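PDB 3PSH: molybdate-binding protein MolA, which binds molybdate and tungstate in the periplasm and delivers molybdate to the MolBC ABC transporter for low-affinity import. Local coordinates for residues Ile112-Gly117 with Trp278-Pro283; Asp131-Tyr136 with Thr202-Glu207. One frame throughout, in Å; residues are numbered along the deposited sequence.

Contact 1 is fully buried near the centre of the chain, where loops following the edge strands 109-112 and 268-270 of the two parallel sheets meet beside the molybdate. Contact 2 is partly buried, a nearly perpendicular helix-helix crossing farther out. Their chemistry follows this difference: apolar groups, ring carbons and carbonyls dominate the first, with backbone N-H groups facing the anion, whereas the second sets one leucine among acidic side chains, with a water between two of them. The two sites adjoin. T116 N reaches A135 O at 2.9 Å in a backbone hydrogen bond, W278 O weakly accepts from T202 OG1, and the Y136 ring of contact 2 packs against L114 O and P281 of contact 1.

Contact 1: residues Ile112-Gly117 with Trp278-Pro283; sequences ISLRTG and WGYPMP. With MOO (molybdate ion), chain B.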
loop_
_atom_site.group_PDB
_atom_site.type_symbol
_atom_site.label_atom_id
_atom_site.label_comp_id
_atom_site.label_asym_id
_atom_site.label_seq_id
_atom_site.Cartn_x
_atom_site.Cartn_y
_atom_site.Cartn_z
ATOM N N ILE A 112 -5.413 -2.652 11.445
ATOM C CA ILE A 112 -5.030 -1.468 10.683
ATOM C C ILE A 112 -5.677 -1.562 9.282
ATOM O O ILE A 112 -5.571 -2.555 8.599
ATOM C CB ILE A 112 -3.515 -1.411 10.529
ATOM C CG1 ILE A 112 -2.816 -1.148 11.889
ATOM C CG2 ILE A 112 -3.093 -0.258 9.465
ATOM C CD1 ILE A 112 -3.047 0.237 12.606
ATOM N N SER A 113 -6.340 -0.457 8.912
ATOM C CA SER A 113 -6.959 -0.419 7.595
ATOM C C SER A 113 -6.317 0.686 6.755
ATOM O O SER A 113 -6.552 0.665 5.542
ATOM C CB SER A 113 -8.428 -0.005 7.682
ATOM O OG SER A 113 -8.534 1.275 8.247
ATOM N N LEU A 114 -5.638 1.697 7.375
ATOM C CA LEU A 114 -5.195 2.893 6.616
ATOM C C LEU A 114 -6.379 3.582 5.872
ATOM O O LEU A 114 -6.193 4.305 4.827
ATOM C CB LEU A 114 -4.057 2.543 5.633
ATOM C CG LEU A 114 -2.888 1.856 6.358
ATOM C CD1 LEU A 114 -1.778 1.604 5.276
ATOM C CD2 LEU A 114 -2.338 2.669 7.506
ATOM N N ARG A 115 -7.568 3.421 6.398
ATOM C CA ARG A 115 -8.765 4.071 5.873
ATOM C C ARG A 115 -9.725 4.490 7.010
ATOM O O ARG A 115 -9.941 3.778 8.029
ATOM C CB ARG A 115 -9.428 3.152 4.810
ATOM C CG ARG A 115 -10.481 2.170 5.181
ATOM C CD ARG A 115 -11.247 1.722 3.931
ATOM N NE ARG A 115 -12.062 0.581 4.280
ATOM C CZ ARG A 115 -11.728 -0.657 4.047
ATOM N NH1 ARG A 115 -10.562 -1.012 3.473
ATOM N NH2 ARG A 115 -12.531 -1.574 4.442
ATOM N N THR A 116 -10.358 5.626 6.849
ATOM C CA THR A 116 -11.514 5.932 7.730
ATOM C C THR A 116 -12.735 5.437 6.942
ATOM O O THR A 116 -12.940 4.229 6.764
ATOM C CB THR A 116 -11.508 7.438 8.184
ATOM O OG1 THR A 116 -11.449 8.267 7.027
ATOM C CG2 THR A 116 -10.339 7.760 9.076
ATOM N N GLY A 117 -13.550 6.331 6.456
ATOM C CA GLY A 117 -14.714 5.944 5.704
ATOM C C GLY A 117 -15.845 5.439 6.587
ATOM O O GLY A 117 -15.762 5.447 7.828
ATOM N N TRP A 278 -1.209 0.385 -4.842
ATOM C CA TRP A 278 -1.697 -0.805 -4.158
ATOM C C TRP A 278 -3.147 -0.505 -3.730
ATOM O O TRP A 278 -3.665 0.597 -3.835
ATOM C CB TRP A 278 -0.870 -0.954 -2.872
ATOM C CG TRP A 278 0.443 -1.547 -3.082
ATOM C CD1 TRP A 278 1.062 -1.875 -4.343
ATOM C CD2 TRP A 278 1.356 -1.949 -2.066
ATOM N NE1 TRP A 278 2.295 -2.447 -4.099
ATOM C CE2 TRP A 278 2.469 -2.546 -2.716
ATOM C CE3 TRP A 278 1.303 -1.955 -0.642
ATOM C CZ2 TRP A 278 3.563 -3.087 -1.970
ATOM C CZ3 TRP A 278 2.364 -2.556 0.069
ATOM C CH2 TRP A 278 3.498 -3.034 -0.588
ATOM N N GLY A 279 -3.839 -1.527 -3.250
ATOM C CA GLY A 279 -5.208 -1.256 -2.790
ATOM C C GLY A 279 -5.249 -0.404 -1.525
ATOM O O GLY A 279 -6.243 0.247 -1.268
ATOM N N TYR A 280 -4.144 -0.374 -0.797
ATOM C CA TYR A 280 -3.932 0.494 0.402
ATOM C C TYR A 280 -2.897 1.626 0.097
ATOM O O TYR A 280 -1.809 1.312 -0.468
ATOM C CB TYR A 280 -3.352 -0.356 1.612
ATOM C CG TYR A 280 -4.355 -1.319 2.220
ATOM C CD1 TYR A 280 -4.828 -1.158 3.549
ATOM C CD2 TYR A 280 -4.764 -2.428 1.490
ATOM C CE1 TYR A 280 -5.763 -2.082 4.116
ATOM C CE2 TYR A 280 -5.709 -3.323 2.016
ATOM C CZ TYR A 280 -6.151 -3.156 3.344
ATOM O OH TYR A 280 -7.093 -4.100 3.803
ATOM N N PRO A 281 -3.068 2.844 0.680
ATOM C CA PRO A 281 -2.125 3.916 0.462
ATOM C C PRO A 281 -0.865 3.671 1.350
ATOM O O PRO A 281 -1.004 3.246 2.519
ATOM C CB PRO A 281 -2.878 5.110 0.975
ATOM C CG PRO A 281 -3.767 4.587 2.212
ATOM C CD PRO A 281 -4.218 3.270 1.569
ATOM N N MET A 282 0.302 4.071 0.841
ATOM C CA MET A 282 1.541 3.980 1.587
ATOM C C MET A 282 2.207 5.310 1.413
ATOM O O MET A 282 2.042 5.942 0.349
ATOM C CB MET A 282 2.474 2.865 1.025
ATOM C CG MET A 282 1.934 1.443 0.923
ATOM S SD MET A 282 2.246 0.398 2.443
ATOM C CE MET A 282 1.653 1.448 3.765
ATOM N N PRO A 283 2.886 5.789 2.470
ATOM C CA PRO A 283 3.332 7.165 2.442
ATOM C C PRO A 283 4.239 7.437 1.271
ATOM O O PRO A 283 4.160 8.553 0.719
ATOM C CB PRO A 283 4.118 7.339 3.765
ATOM C CG PRO A 283 4.364 5.834 4.311
ATOM C CD PRO A 283 3.214 5.046 3.733
HETATM MO MO MOO B . -2.531 -4.298 -1.314
HETATM O O1 MOO B . -2.698 -4.074 -2.983
HETATM O O2 MOO B . -3.893 -5.115 -0.649
HETATM O O3 MOO B . -2.411 -2.786 -0.544
HETATM O O4 MOO B . -1.018 -5.034 -1.080
HETATM O O HOH W 1 -9.705 -3.493 3.266
#
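Y280 and L114 meet where the two lobes of this periplasmic-binding protein fold come together, each on a loop that follows the last strand of its lobe's parallel sheet. The Y280 ring lies obliquely beside the carbonyl of S113, with CE1 3.2 Å from S113 O, while CB of L114 comes to the ring edge near its plane. CB of L114 also rests on P281 CG at 4.0 Å, and farther out its CD1 approaches CE of M282. The M282 chain, bent at both chi2 (-91°) and chi3, curls its methyl back toward the leucine although its CB points away. CD1 of L114 also covers P281 O at 3.3 Å, a buried carbonyl without a polar partner in the model.

At the far end of the ring, Y280 OH is bonded to N92 OD1 and accepts from a water that in turn accepts from R115 NH1, in the plane of the guanidinium at its edge; E121 and K124 carbonyls hold R115 NH2. Loop 278-283 also grips the molybdate. Molybdate O4 sits over one face of the W278 indole, toward the rim, and H26, Q27, Y196 and R243 complete the bonding shell. Y280 N donates to molybdate O3, and G279 N meets molybdate O1 almost straight on, at 2.8 Å and 176°.

Contact 2: residues Asp131-Tyr136 with Thr202-Glu207; sequences DEDKAY and TGLMME
E132 OE2 accepts a hydrogen bond from a water 2.6 Å away, and the same water, 2.7 Å from E207 OE2, donates to that oxygen too, joining two carboxylates across a helix-helix crossing. Helix 132-151, whose first turn is used here, starts against the second lobe of the bilobal binding-protein fold and runs back toward the first; helix 201-208 belongs to the second lobe. The short segments cross at -106° with their axes 10.5 Å apart, and the side chain of L204 bridges much of that separation. E132 OE2 and E207 OE2 stand only 4.1 Å apart, so the shared water probably offsets part of their repulsion.

L204 enters between E132, D133 and Y136. A chi1 of 69° turns the extended E132 chain to L204; the two run side by side with their ends pointing opposite ways, which brings OE2 near L204 CG. One leucine branch, CD1, reaches the Y136 ring at CD2, 3.6 Å away, the two side chains crossing at about a right angle. The other branch, CD2, lies against D133, 3.3 Å from its OD1. D133 OD1 is hydrogen-bonded to H208 NE2, just beyond the second segment, while Y136 OH is bonded to G199 O; both polar ends are thus tied to the second lobe. R115 and P281, from the two loops of contact 1, also pack against Y136.

The helix N-terminus probably helps to stabilise the carboxylates of E132 and D133, against the opposing effect of nearby E207. D131 N-caps this helix: its OD1 accepts from K134 N at 3.1 Å, the donor lying above the carboxylate plane, 65° out of it.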
loop_
_atom_site.group_PDB
_atom_site.type_symbol
_atom_site.label_atom_id
_atom_site.label_comp_id
_atom_site.label_asym_id
_atom_site.label_seq_id
_atom_site.Cartn_x
_atom_site.Cartn_y
_atom_site.Cartn_z
ATOM N N ASP A 131 -16.475 8.681 -0.176
ATOM C CA ASP A 131 -15.460 9.658 -0.386
ATOM C C ASP A 131 -14.125 8.986 -0.141
ATOM O O ASP A 131 -13.447 9.276 0.910
ATOM C CB ASP A 131 -15.588 10.766 0.633
ATOM C CG ASP A 131 -14.665 12.047 0.337
ATOM O OD1 ASP A 131 -13.704 11.933 -0.492
ATOM O OD2 ASP A 131 -14.894 13.151 0.819
ATOM N N GLU A 132 -13.736 8.154 -1.108
ATOM C CA GLU A 132 -12.499 7.336 -0.965
ATOM C C GLU A 132 -11.216 8.179 -0.840
ATOM O O GLU A 132 -10.305 7.864 -0.048
ATOM C CB GLU A 132 -12.485 6.282 -2.071
ATOM C CG GLU A 132 -12.264 6.929 -3.514
ATOM C CD GLU A 132 -11.889 5.935 -4.602
ATOM O OE1 GLU A 132 -12.015 4.716 -4.410
ATOM O OE2 GLU A 132 -11.395 6.492 -5.666
ATOM N N ASP A 133 -11.208 9.347 -1.511
ATOM C CA ASP A 133 -10.080 10.209 -1.348
ATOM C C ASP A 133 -9.853 10.679 0.134
ATOM O O ASP A 133 -8.729 10.559 0.687
ATOM C CB ASP A 133 -10.157 11.384 -2.392
ATOM C CG ASP A 133 -8.829 12.185 -2.502
ATOM O OD1 ASP A 133 -7.675 11.577 -2.560
ATOM O OD2 ASP A 133 -8.866 13.415 -2.581
ATOM N N LYS A 134 -10.952 11.102 0.757
ATOM C CA LYS A 134 -10.900 11.562 2.124
ATOM C C LYS A 134 -10.579 10.329 3.082
ATOM O O LYS A 134 -9.769 10.434 3.988
ATOM C CB LYS A 134 -12.267 12.216 2.540
ATOM C CG LYS A 134 -12.182 12.740 4.022
ATOM C CD LYS A 134 -13.545 13.557 4.257
ATOM C CE LYS A 134 -13.849 13.890 5.689
ATOM N NZ LYS A 134 -12.668 14.550 6.220
ATOM N N ALA A 135 -11.220 9.243 2.826
ATOM C CA ALA A 135 -11.135 8.087 3.678
ATOM C C ALA A 135 -9.701 7.617 3.665
ATOM O O ALA A 135 -9.174 7.244 4.724
ATOM C CB ALA A 135 -12.085 6.978 3.157
ATOM N N TYR A 136 -9.106 7.496 2.477
ATOM C CA TYR A 136 -7.679 7.077 2.431
ATOM C C TYR A 136 -6.662 8.121 2.899
ATOM O O TYR A 136 -5.585 7.832 3.526
ATOM C CB TYR A 136 -7.270 6.464 1.041
ATOM C CG TYR A 136 -7.953 5.082 0.819
ATOM C CD1 TYR A 136 -7.604 4.006 1.697
ATOM C CD2 TYR A 136 -8.857 4.816 -0.254
ATOM C CE1 TYR A 136 -8.186 2.719 1.487
ATOM C CE2 TYR A 136 -9.409 3.524 -0.444
ATOM C CZ TYR A 136 -9.034 2.502 0.439
ATOM O OH TYR A 136 -9.596 1.274 0.318
ATOM N N THR A 202 -5.300 2.420 -5.551
ATOM C CA THR A 202 -4.881 2.315 -6.981
ATOM C C THR A 202 -5.507 3.470 -7.816
ATOM O O THR A 202 -4.772 4.266 -8.461
ATOM C CB THR A 202 -5.273 0.953 -7.547
ATOM O OG1 THR A 202 -4.818 -0.130 -6.664
ATOM C CG2 THR A 202 -4.662 0.782 -8.955
ATOM N N GLY A 203 -6.846 3.586 -7.785
ATOM C CA GLY A 203 -7.520 4.576 -8.710
ATOM C C GLY A 203 -7.207 6.009 -8.235
ATOM O O GLY A 203 -7.270 6.955 -9.017
ATOM N N LEU A 204 -6.955 6.213 -6.911
ATOM C CA LEU A 204 -6.623 7.526 -6.340
ATOM C C LEU A 204 -5.261 7.946 -6.816
ATOM O O LEU A 204 -5.020 9.106 -7.182
ATOM C CB LEU A 204 -6.664 7.555 -4.799
ATOM C CG LEU A 204 -8.169 7.579 -4.312
ATOM C CD1 LEU A 204 -8.202 7.157 -2.905
ATOM C CD2 LEU A 204 -8.653 9.005 -4.406
ATOM N N MET A 205 -4.329 6.992 -6.838
ATOM C CA MET A 205 -2.963 7.361 -7.335
ATOM C C MET A 205 -3.045 7.804 -8.790
ATOM O O MET A 205 -2.468 8.828 -9.127
ATOM C CB MET A 205 -1.971 6.201 -7.244
ATOM C CG MET A 205 -0.542 6.564 -7.739
ATOM S SD MET A 205 0.494 5.005 -7.530
ATOM C CE MET A 205 -0.070 4.014 -8.890
ATOM N N MET A 206 -3.875 7.089 -9.543
ATOM C CA MET A 206 -4.077 7.439 -10.961
ATOM C C MET A 206 -4.755 8.824 -11.031
ATOM O O MET A 206 -4.231 9.754 -11.717
ATOM C CB MET A 206 -4.936 6.388 -11.599
ATOM C CG MET A 206 -4.132 5.073 -11.685
ATOM S SD MET A 206 -5.135 3.874 -12.520
ATOM C CE MET A 206 -4.113 2.336 -12.570
ATOM N N GLU A 207 -5.754 9.092 -10.207
ATOM C CA GLU A 207 -6.446 10.423 -10.331
ATOM C C GLU A 207 -5.533 11.587 -10.034
ATOM O O GLU A 207 -5.542 12.653 -10.722
ATOM C CB GLU A 207 -7.620 10.469 -9.348
ATOM C CG GLU A 207 -8.775 9.652 -9.849
ATOM C CD GLU A 207 -9.908 9.523 -8.764
ATOM O OE1 GLU A 207 -9.771 10.230 -7.722
ATOM O OE2 GLU A 207 -10.872 8.820 -9.040
HETATM O O HOH W 2 -12.380 8.606 -6.845
#